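Local coordinates for protein transmembrane oligosaccharyl transferase (Archaeoglobus fulgidus, PDB 3WAJ) that belongs to the STT3 family of membrane-embedded oligosaccharyl transferases, with a GT-C-type helical transmembrane part that carries a bound zinc ion, at residues V212-L226 with T273-S287. Numbering follows the deposited sequence.
Sequences VLSWGAGFIIAPIIL and TIFYSPFQLLVLLGS. With SO4 (sulfate ion), chain C.
Phe219 presents one ring face to the edge of Phe279, an edge-to-face pair with planes at 85° and Phe279 CE1 3.7 Å from Phe219 CZ. The opposite face of Phe219 rests on the carbonyl O of Ala217, two residues earlier in the chain, and Thr273 O lies in plane at the Phe219 edge, 3.4 Å from Phe219 CE2. Phe219 CG sits between backbone N and carbonyl carbon (chi1 64°), turning the ring toward helix 278-303, where Val283 CG2 meets Phe219 CD1. The Tyr276 ring has Val212 O at its edge; Tyr276 OH donates in the carbonyl plane to Val212 O at 2.7 Å. Gln280, bent at chi2, spends its NE2 on two carbonyls: Phe275 O at 2.8 Å and, from above the carbonyl plane, Gly216 O at 3.1 Å. Gly216 CA makes a CA-H...O contact with Ile274 O at 3.5 Å. Farther along, Ala222 CB packs against Val283 CG1 and Ser287 OG. Ser277, N-cap of helix 278-303, and Gln280 form a capping box whose backbone bonds are weak. The Trp215 side chain is about 8 Å from the bound zinc ion. Helices 221-234 and 278-303, nearly parallel in these short segments, and the loops leading into them pack together near the metal site, within the STT3 membrane region.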
ATOM      1  N   VAL A 212       2.251  20.257  -2.474  1.00 42.30           N
ATOM      2  CA  VAL A 212       0.927  19.864  -2.973  1.00 37.90           C
ATOM      3  C   VAL A 212       1.046  19.049  -4.261  1.00 36.68           C
ATOM      4  O   VAL A 212       0.235  18.169  -4.527  1.00 38.48           O
ATOM      5  CB  VAL A 212       0.007  21.099  -3.212  1.00 36.61           C
ATOM      6  CG1 VAL A 212      -1.427  20.664  -3.516  1.00 32.80           C
ATOM      7  CG2 VAL A 212       0.022  22.045  -2.010  1.00 27.50           C
ATOM      8  N   LEU A 213       2.066  19.329  -5.066  1.00 38.68           N
ATOM      9  CA  LEU A 213       2.229  18.593  -6.326  1.00 40.50           C
ATOM     10  C   LEU A 213       2.791  17.184  -6.080  1.00 42.47           C
ATOM     11  O   LEU A 213       2.736  16.323  -6.960  1.00 38.33           O
ATOM     12  CB  LEU A 213       3.069  19.384  -7.341  1.00 47.02           C
ATOM     13  CG  LEU A 213       2.456  20.678  -7.892  1.00 49.50           C
ATOM     14  CD1 LEU A 213       3.264  21.260  -9.063  1.00 45.41           C
ATOM     15  CD2 LEU A 213       1.011  20.448  -8.307  1.00 45.85           C
ATOM     16  N   SER A 214       3.321  16.948  -4.880  1.00 41.82           N
ATOM     17  CA  SER A 214       3.778  15.606  -4.500  1.00 41.30           C
ATOM     18  C   SER A 214       2.647  14.815  -3.879  1.00 37.66           C
ATOM     19  O   SER A 214       2.594  13.592  -3.976  1.00 30.41           O
ATOM     20  CB  SER A 214       4.933  15.671  -3.500  1.00 42.17           C
ATOM     21  OG  SER A 214       6.037  16.346  -4.039  1.00 50.04           O
ATOM     22  N   TRP A 215       1.744  15.540  -3.233  1.00 37.78           N
ATOM     23  CA  TRP A 215       0.665  14.941  -2.469  1.00 39.91           C
ATOM     24  C   TRP A 215      -0.507  15.934  -2.390  1.00 39.17           C
ATOM     25  O   TRP A 215      -0.363  17.030  -1.825  1.00 38.51           O
ATOM     26  CB  TRP A 215       1.187  14.628  -1.072  1.00 41.94           C
ATOM     27  CG  TRP A 215       0.274  13.791  -0.237  1.00 40.81           C
ATOM     28  CD1 TRP A 215      -0.282  12.592  -0.583  1.00 35.77           C
ATOM     29  CD2 TRP A 215      -0.160  14.069   1.101  1.00 29.70           C
ATOM     30  NE1 TRP A 215      -1.044  12.115   0.453  1.00 32.92           N
ATOM     31  CE2 TRP A 215      -0.981  13.004   1.509  1.00 30.95           C
ATOM     32  CE3 TRP A 215       0.072  15.125   2.000  1.00 34.90           C
ATOM     33  CZ2 TRP A 215      -1.589  12.950   2.772  1.00 34.33           C
ATOM     34  CZ3 TRP A 215      -0.524  15.078   3.268  1.00 35.74           C
ATOM     35  CH2 TRP A 215      -1.344  13.995   3.638  1.00 37.54           C
ATOM     36  N   GLY A 216      -1.656  15.548  -2.949  1.00 33.82           N
ATOM     37  CA  GLY A 216      -2.805  16.441  -3.066  1.00 35.42           C
ATOM     38  C   GLY A 216      -3.335  17.028  -1.763  1.00 38.87           C
ATOM     39  O   GLY A 216      -3.854  18.152  -1.740  1.00 40.75           O
ATOM     40  N   ALA A 217      -3.190  16.266  -0.679  1.00 36.78           N
ATOM     41  CA  ALA A 217      -3.637  16.677   0.652  1.00 40.13           C
ATOM     42  C   ALA A 217      -2.684  17.688   1.273  1.00 39.55           C
ATOM     43  O   ALA A 217      -2.919  18.168   2.388  1.00 42.26           O
ATOM     44  CB  ALA A 217      -3.775  15.463   1.554  1.00 43.52           C
ATOM     45  N   GLY A 218      -1.616  18.007   0.542  1.00 37.29           N
ATOM     46  CA  GLY A 218      -0.555  18.871   1.035  1.00 40.25           C
ATOM     47  C   GLY A 218      -0.942  20.319   1.208  1.00 44.17           C
ATOM     48  O   GLY A 218      -0.162  21.110   1.749  1.00 49.57           O
ATOM     49  N   PHE A 219      -2.146  20.675   0.762  1.00 43.63           N
ATOM     50  CA  PHE A 219      -2.683  22.013   1.026  1.00 42.68           C
ATOM     51  C   PHE A 219      -2.715  22.266   2.537  1.00 40.38           C
ATOM     52  O   PHE A 219      -2.759  23.402   2.980  1.00 41.34           O
ATOM     53  CB  PHE A 219      -4.097  22.143   0.446  1.00 41.20           C
ATOM     54  CG  PHE A 219      -5.092  21.221   1.097  1.00 41.27           C
ATOM     55  CD1 PHE A 219      -5.766  21.608   2.257  1.00 43.59           C
ATOM     56  CD2 PHE A 219      -5.321  19.955   0.584  1.00 33.97           C
ATOM     57  CE1 PHE A 219      -6.653  20.752   2.889  1.00 39.43           C
ATOM     58  CE2 PHE A 219      -6.216  19.094   1.199  1.00 38.23           C
ATOM     59  CZ  PHE A 219      -6.885  19.496   2.357  1.00 39.51           C
ATOM     60  N   ILE A 220      -2.707  21.185   3.314  1.00 39.09           N
ATOM     61  CA  ILE A 220      -2.730  21.246   4.773  1.00 42.37           C
ATOM     62  C   ILE A 220      -1.596  22.093   5.365  1.00 44.36           C
ATOM     63  O   ILE A 220      -1.724  22.601   6.472  1.00 53.44           O
ATOM     64  CB  ILE A 220      -2.707  19.809   5.384  1.00 52.03           C
ATOM     65  CG1 ILE A 220      -3.350  19.793   6.768  1.00 54.92           C
ATOM     66  CG2 ILE A 220      -1.279  19.273   5.471  1.00 47.13           C
ATOM     67  CD1 ILE A 220      -4.720  20.374   6.803  1.00 63.99           C
ATOM     68  N   ILE A 221      -0.492  22.255   4.637  1.00 41.07           N
ATOM     69  CA  ILE A 221       0.591  23.123   5.102  1.00 39.91           C
ATOM     70  C   ILE A 221       0.109  24.580   5.166  1.00 49.85           C
ATOM     71  O   ILE A 221       0.645  25.393   5.921  1.00 54.53           O
ATOM     72  CB  ILE A 221       1.849  23.000   4.200  1.00 48.11           C
ATOM     73  CG1 ILE A 221       3.032  23.761   4.794  1.00 47.36           C
ATOM     74  CG2 ILE A 221       1.580  23.546   2.820  1.00 49.74           C
ATOM     75  CD1 ILE A 221       3.489  23.222   6.116  1.00 49.58           C
ATOM     76  N   ALA A 222      -0.918  24.913   4.386  1.00 50.62           N
ATOM     77  CA  ALA A 222      -1.432  26.288   4.380  1.00 50.06           C
ATOM     78  C   ALA A 222      -2.074  26.729   5.719  1.00 48.43           C
ATOM     79  O   ALA A 222      -1.701  27.777   6.251  1.00 46.73           O
ATOM     80  CB  ALA A 222      -2.355  26.556   3.174  1.00 40.62           C
ATOM     81  N   PRO A 223      -3.037  25.942   6.259  1.00 45.09           N
ATOM     82  CA  PRO A 223      -3.564  26.247   7.598  1.00 38.54           C
ATOM     83  C   PRO A 223      -2.461  26.325   8.649  1.00 44.52           C
ATOM     84  O   PRO A 223      -2.522  27.172   9.542  1.00 54.47           O
ATOM     85  CB  PRO A 223      -4.456  25.043   7.910  1.00 42.97           C
ATOM     86  CG  PRO A 223      -4.852  24.498   6.587  1.00 44.11           C
ATOM     87  CD  PRO A 223      -3.741  24.804   5.633  1.00 42.11           C
ATOM     88  N   ILE A 224      -1.460  25.453   8.541  1.00 43.68           N
ATOM     89  CA  ILE A 224      -0.348  25.438   9.496  1.00 42.94           C
ATOM     90  C   ILE A 224       0.381  26.782   9.553  1.00 44.57           C
ATOM     91  O   ILE A 224       0.506  27.380  10.616  1.00 46.89           O
ATOM     92  CB  ILE A 224       0.643  24.290   9.198  1.00 44.22           C
ATOM     93  CG1 ILE A 224      -0.004  22.931   9.504  1.00 43.08           C
ATOM     94  CG2 ILE A 224       1.930  24.451   9.995  1.00 37.67           C
ATOM     95  CD1 ILE A 224       0.865  21.744   9.126  1.00 41.57           C
ATOM     96  N   ILE A 225       0.856  27.252   8.404  1.00 46.42           N
ATOM     97  CA  ILE A 225       1.497  28.559   8.307  1.00 44.06           C
ATOM     98  C   ILE A 225       0.577  29.700   8.753  1.00 50.43           C
ATOM     99  O   ILE A 225       1.030  30.664   9.366  1.00 54.00           O
ATOM    100  CB  ILE A 225       2.003  28.822   6.877  1.00 43.29           C
ATOM    101  CG1 ILE A 225       3.026  27.761   6.490  1.00 45.29           C
ATOM    102  CG2 ILE A 225       2.617  30.221   6.763  1.00 47.90           C
ATOM    103  CD1 ILE A 225       3.557  27.904   5.077  1.00 46.64           C
ATOM    104  N   LEU A 226      -0.713  29.596   8.447  1.00 51.52           N
ATOM    105  CA  LEU A 226      -1.654  30.633   8.861  1.00 47.70           C
ATOM    106  C   LEU A 226      -1.780  30.661  10.377  1.00 47.85           C
ATOM    107  O   LEU A 226      -1.967  31.723  10.960  1.00 52.38           O
ATOM    108  CB  LEU A 226      -3.014  30.448   8.202  1.00 42.60           C
ATOM    109  CG  LEU A 226      -3.071  30.823   6.726  1.00 45.21           C
ATOM    110  CD1 LEU A 226      -4.426  30.429   6.162  1.00 45.53           C
ATOM    111  CD2 LEU A 226      -2.814  32.316   6.529  1.00 45.86           C
ATOM    112  N   THR A 273      -9.980  16.581  -1.450  1.00 39.03           N
ATOM    113  CA  THR A 273      -8.801  16.871  -0.648  1.00 43.69           C
ATOM    114  C   THR A 273      -7.613  15.975  -1.030  1.00 46.05           C
ATOM    115  O   THR A 273      -6.527  16.141  -0.479  1.00 51.81           O
ATOM    116  CB  THR A 273      -9.097  16.732   0.851  1.00 42.80           C
ATOM    117  OG1 THR A 273      -9.520  15.395   1.119  1.00 43.07           O
ATOM    118  CG2 THR A 273     -10.192  17.703   1.277  1.00 43.63           C
ATOM    119  N   ILE A 274      -7.816  15.032  -1.958  1.00 36.73           N
ATOM    120  CA  ILE A 274      -6.726  14.124  -2.362  1.00 41.38           C
ATOM    121  C   ILE A 274      -6.408  14.145  -3.879  1.00 36.44           C
ATOM    122  O   ILE A 274      -5.255  14.296  -4.283  1.00 41.68           O
ATOM    123  CB  ILE A 274      -6.919  12.669  -1.790  1.00 47.04           C
ATOM    124  CG1 ILE A 274      -5.624  11.846  -1.917  1.00 52.91           C
ATOM    125  CG2 ILE A 274      -8.103  11.959  -2.443  1.00 35.60           C
ATOM    126  CD1 ILE A 274      -4.424  12.418  -1.138  1.00 47.83           C
ATOM    127  N   PHE A 275      -7.436  14.033  -4.708  1.00 32.36           N
ATOM    128  CA  PHE A 275      -7.298  14.222  -6.149  1.00 30.70           C
ATOM    129  C   PHE A 275      -7.008  15.680  -6.542  1.00 41.55           C
ATOM    130  O   PHE A 275      -7.251  16.613  -5.760  1.00 42.08           O
ATOM    131  CB  PHE A 275      -8.558  13.723  -6.852  1.00 28.33           C
ATOM    132  CG  PHE A 275      -8.831  12.253  -6.629  1.00 32.89           C
ATOM    133  CD1 PHE A 275      -8.105  11.286  -7.332  1.00 28.93           C
ATOM    134  CD2 PHE A 275      -9.792  11.832  -5.707  1.00 30.74           C
ATOM    135  CE1 PHE A 275      -8.340   9.911  -7.137  1.00 33.27           C
ATOM    136  CE2 PHE A 275     -10.036  10.456  -5.502  1.00 31.81           C
ATOM    137  CZ  PHE A 275      -9.303   9.493  -6.221  1.00 28.78           C
ATOM    138  N   TYR A 276      -6.497  15.877  -7.756  1.00 44.46           N
ATOM    139  CA  TYR A 276      -6.067  17.208  -8.189  1.00 42.38           C
ATOM    140  C   TYR A 276      -7.218  18.089  -8.689  1.00 43.39           C
ATOM    141  O   TYR A 276      -7.577  18.085  -9.867  1.00 43.59           O
ATOM    142  CB  TYR A 276      -4.863  17.109  -9.145  1.00 35.97           C
ATOM    143  CG  TYR A 276      -3.633  16.800  -8.336  1.00 36.76           C
ATOM    144  CD1 TYR A 276      -2.842  17.826  -7.820  1.00 36.16           C
ATOM    145  CD2 TYR A 276      -3.320  15.489  -7.988  1.00 34.68           C
ATOM    146  CE1 TYR A 276      -1.739  17.556  -7.025  1.00 35.54           C
ATOM    147  CE2 TYR A 276      -2.220  15.204  -7.187  1.00 35.04           C
ATOM    148  CZ  TYR A 276      -1.434  16.239  -6.708  1.00 38.28           C
ATOM    149  OH  TYR A 276      -0.342  15.955  -5.916  1.00 38.40           O
ATOM    150  N   SER A 277      -7.781  18.841  -7.742  1.00 40.08           N
ATOM    151  CA  SER A 277      -9.053  19.523  -7.917  1.00 40.79           C
ATOM    152  C   SER A 277      -8.891  21.012  -7.648  1.00 45.29           C
ATOM    153  O   SER A 277      -7.831  21.453  -7.195  1.00 44.95           O
ATOM    154  CB  SER A 277     -10.114  18.917  -6.990  1.00 39.55           C
ATOM    155  OG  SER A 277      -9.913  19.280  -5.644  1.00 45.29           O
ATOM    156  N   PRO A 278      -9.926  21.811  -7.958  1.00 48.49           N
ATOM    157  CA  PRO A 278      -9.670  23.226  -7.662  1.00 44.57           C
ATOM    158  C   PRO A 278      -9.847  23.582  -6.180  1.00 42.34           C
ATOM    159  O   PRO A 278      -9.585  24.728  -5.805  1.00 45.50           O
ATOM    160  CB  PRO A 278     -10.670  23.971  -8.560  1.00 44.67           C
ATOM    161  CG  PRO A 278     -11.766  22.988  -8.817  1.00 50.96           C
ATOM    162  CD  PRO A 278     -11.148  21.607  -8.768  1.00 47.45           C
ATOM    163  N   PHE A 279     -10.258  22.622  -5.355  1.00 43.47           N
ATOM    164  CA  PHE A 279     -10.303  22.834  -3.910  1.00 41.81           C
ATOM    165  C   PHE A 279      -8.950  23.323  -3.378  1.00 42.94           C
ATOM    166  O   PHE A 279      -8.868  24.303  -2.627  1.00 41.48           O
ATOM    167  CB  PHE A 279     -10.690  21.549  -3.172  1.00 38.46           C
ATOM    168  CG  PHE A 279     -10.640  21.690  -1.674  1.00 39.12           C
ATOM    169  CD1 PHE A 279      -9.647  21.068  -0.936  1.00 37.72           C
ATOM    170  CD2 PHE A 279     -11.575  22.485  -1.003  1.00 37.91           C
ATOM    171  CE1 PHE A 279      -9.588  21.209   0.453  1.00 44.47           C
ATOM    172  CE2 PHE A 279     -11.519  22.633   0.382  1.00 40.54           C
ATOM    173  CZ  PHE A 279     -10.526  22.000   1.111  1.00 42.63           C
ATOM    174  N   GLN A 280      -7.890  22.626  -3.770  1.00 39.41           N
ATOM    175  CA  GLN A 280      -6.555  22.953  -3.295  1.00 40.54           C
ATOM    176  C   GLN A 280      -6.145  24.369  -3.727  1.00 47.30           C
ATOM    177  O   GLN A 280      -5.567  25.116  -2.929  1.00 50.27           O
ATOM    178  CB  GLN A 280      -5.536  21.876  -3.719  1.00 39.47           C
ATOM    179  CG  GLN A 280      -5.731  20.513  -3.036  1.00 36.57           C
ATOM    180  CD  GLN A 280      -6.602  19.523  -3.831  1.00 41.02           C
ATOM    181  OE1 GLN A 280      -7.495  19.910  -4.602  1.00 38.27           O
ATOM    182  NE2 GLN A 280      -6.342  18.230  -3.628  1.00 41.03           N
ATOM    183  N   LEU A 281      -6.479  24.731  -4.973  1.00 45.61           N
ATOM    184  CA  LEU A 281      -6.277  26.081  -5.514  1.00 43.51           C
ATOM    185  C   LEU A 281      -6.997  27.143  -4.673  1.00 45.77           C
ATOM    186  O   LEU A 281      -6.446  28.207  -4.388  1.00 46.36           O
ATOM    187  CB  LEU A 281      -6.775  26.151  -6.965  1.00 42.58           C
ATOM    188  CG  LEU A 281      -6.666  27.490  -7.715  1.00 42.01           C
ATOM    189  CD1 LEU A 281      -5.210  27.925  -7.890  1.00 38.40           C
ATOM    190  CD2 LEU A 281      -7.357  27.448  -9.080  1.00 38.71           C
ATOM    191  N   LEU A 282      -8.236  26.847  -4.288  1.00 42.54           N
ATOM    192  CA  LEU A 282      -9.001  27.729  -3.420  1.00 45.07           C
ATOM    193  C   LEU A 282      -8.269  27.903  -2.099  1.00 50.36           C
ATOM    194  O   LEU A 282      -8.179  29.018  -1.579  1.00 55.23           O
ATOM    195  CB  LEU A 282     -10.398  27.161  -3.174  1.00 47.87           C
ATOM    196  CG  LEU A 282     -11.569  27.735  -3.972  1.00 55.11           C
ATOM    197  CD1 LEU A 282     -11.171  28.114  -5.390  1.00 57.58           C
ATOM    198  CD2 LEU A 282     -12.714  26.729  -3.992  1.00 49.28           C
ATOM    199  N   VAL A 283      -7.739  26.808  -1.557  1.00 41.29           N
ATOM    200  CA  VAL A 283      -7.036  26.887  -0.280  1.00 41.59           C
ATOM    201  C   VAL A 283      -5.842  27.823  -0.376  1.00 37.80           C
ATOM    202  O   VAL A 283      -5.654  28.687   0.470  1.00 39.25           O
ATOM    203  CB  VAL A 283      -6.583  25.506   0.249  1.00 42.97           C
ATOM    204  CG1 VAL A 283      -5.787  25.680   1.537  1.00 39.60           C
ATOM    205  CG2 VAL A 283      -7.783  24.626   0.508  1.00 42.94           C
ATOM    206  N   LEU A 284      -5.054  27.670  -1.429  1.00 37.47           N
ATOM    207  CA  LEU A 284      -3.855  28.481  -1.580  1.00 42.74           C
ATOM    208  C   LEU A 284      -4.171  29.954  -1.914  1.00 49.43           C
ATOM    209  O   LEU A 284      -3.504  30.857  -1.406  1.00 53.43           O
ATOM    210  CB  LEU A 284      -2.883  27.830  -2.575  1.00 44.18           C
ATOM    211  CG  LEU A 284      -2.527  26.381  -2.198  1.00 45.96           C
ATOM    212  CD1 LEU A 284      -1.697  25.704  -3.277  1.00 40.96           C
ATOM    213  CD2 LEU A 284      -1.790  26.320  -0.856  1.00 42.62           C
ATOM    214  N   LEU A 285      -5.192  30.197  -2.739  1.00 49.60           N
ATOM    215  CA  LEU A 285      -5.617  31.570  -3.039  1.00 47.47           C
ATOM    216  C   LEU A 285      -6.261  32.217  -1.819  1.00 45.79           C
ATOM    217  O   LEU A 285      -5.981  33.369  -1.499  1.00 48.23           O
ATOM    218  CB  LEU A 285      -6.598  31.617  -4.212  1.00 46.64           C
ATOM    219  CG  LEU A 285      -6.066  31.438  -5.628  1.00 48.67           C
ATOM    220  CD1 LEU A 285      -7.232  31.159  -6.587  1.00 45.04           C
ATOM    221  CD2 LEU A 285      -5.271  32.658  -6.079  1.00 47.07           C
ATOM    222  N   GLY A 286      -7.130  31.476  -1.142  1.00 42.99           N
ATOM    223  CA  GLY A 286      -7.766  31.981   0.060  1.00 46.92           C
ATOM    224  C   GLY A 286      -6.722  32.362   1.092  1.00 51.48           C
ATOM    225  O   GLY A 286      -6.799  33.440   1.686  1.00 53.33           O
ATOM    226  N   SER A 287      -5.740  31.485   1.289  1.00 48.64           N
ATOM    227  CA  SER A 287      -4.661  31.736   2.244  1.00 49.80           C
ATOM    228  C   SER A 287      -3.933  33.035   1.921  1.00 49.87           C
ATOM    229  O   SER A 287      -3.498  33.756   2.818  1.00 53.01           O
ATOM    230  CB  SER A 287      -3.668  30.568   2.255  1.00 44.35           C
ATOM    231  OG  SER A 287      -4.254  29.428   2.843  1.00 38.82           O
TER
HETATM  232  S   SO4 C 902      -1.506   8.060  -0.298  1.00 53.58           S
HETATM  233  O1  SO4 C 902      -1.175   7.266  -1.489  1.00 50.57           O
HETATM  234  O2  SO4 C 902      -2.898   8.504  -0.419  1.00 57.00           O
HETATM  235  O3  SO4 C 902      -1.338   7.218   0.887  1.00 60.19           O
HETATM  236  O4  SO4 C 902      -0.645   9.241  -0.157  1.00 54.10           O
HETATM  237  O   HOH W   1      -2.573  13.013  -3.921  1.00 39.96           O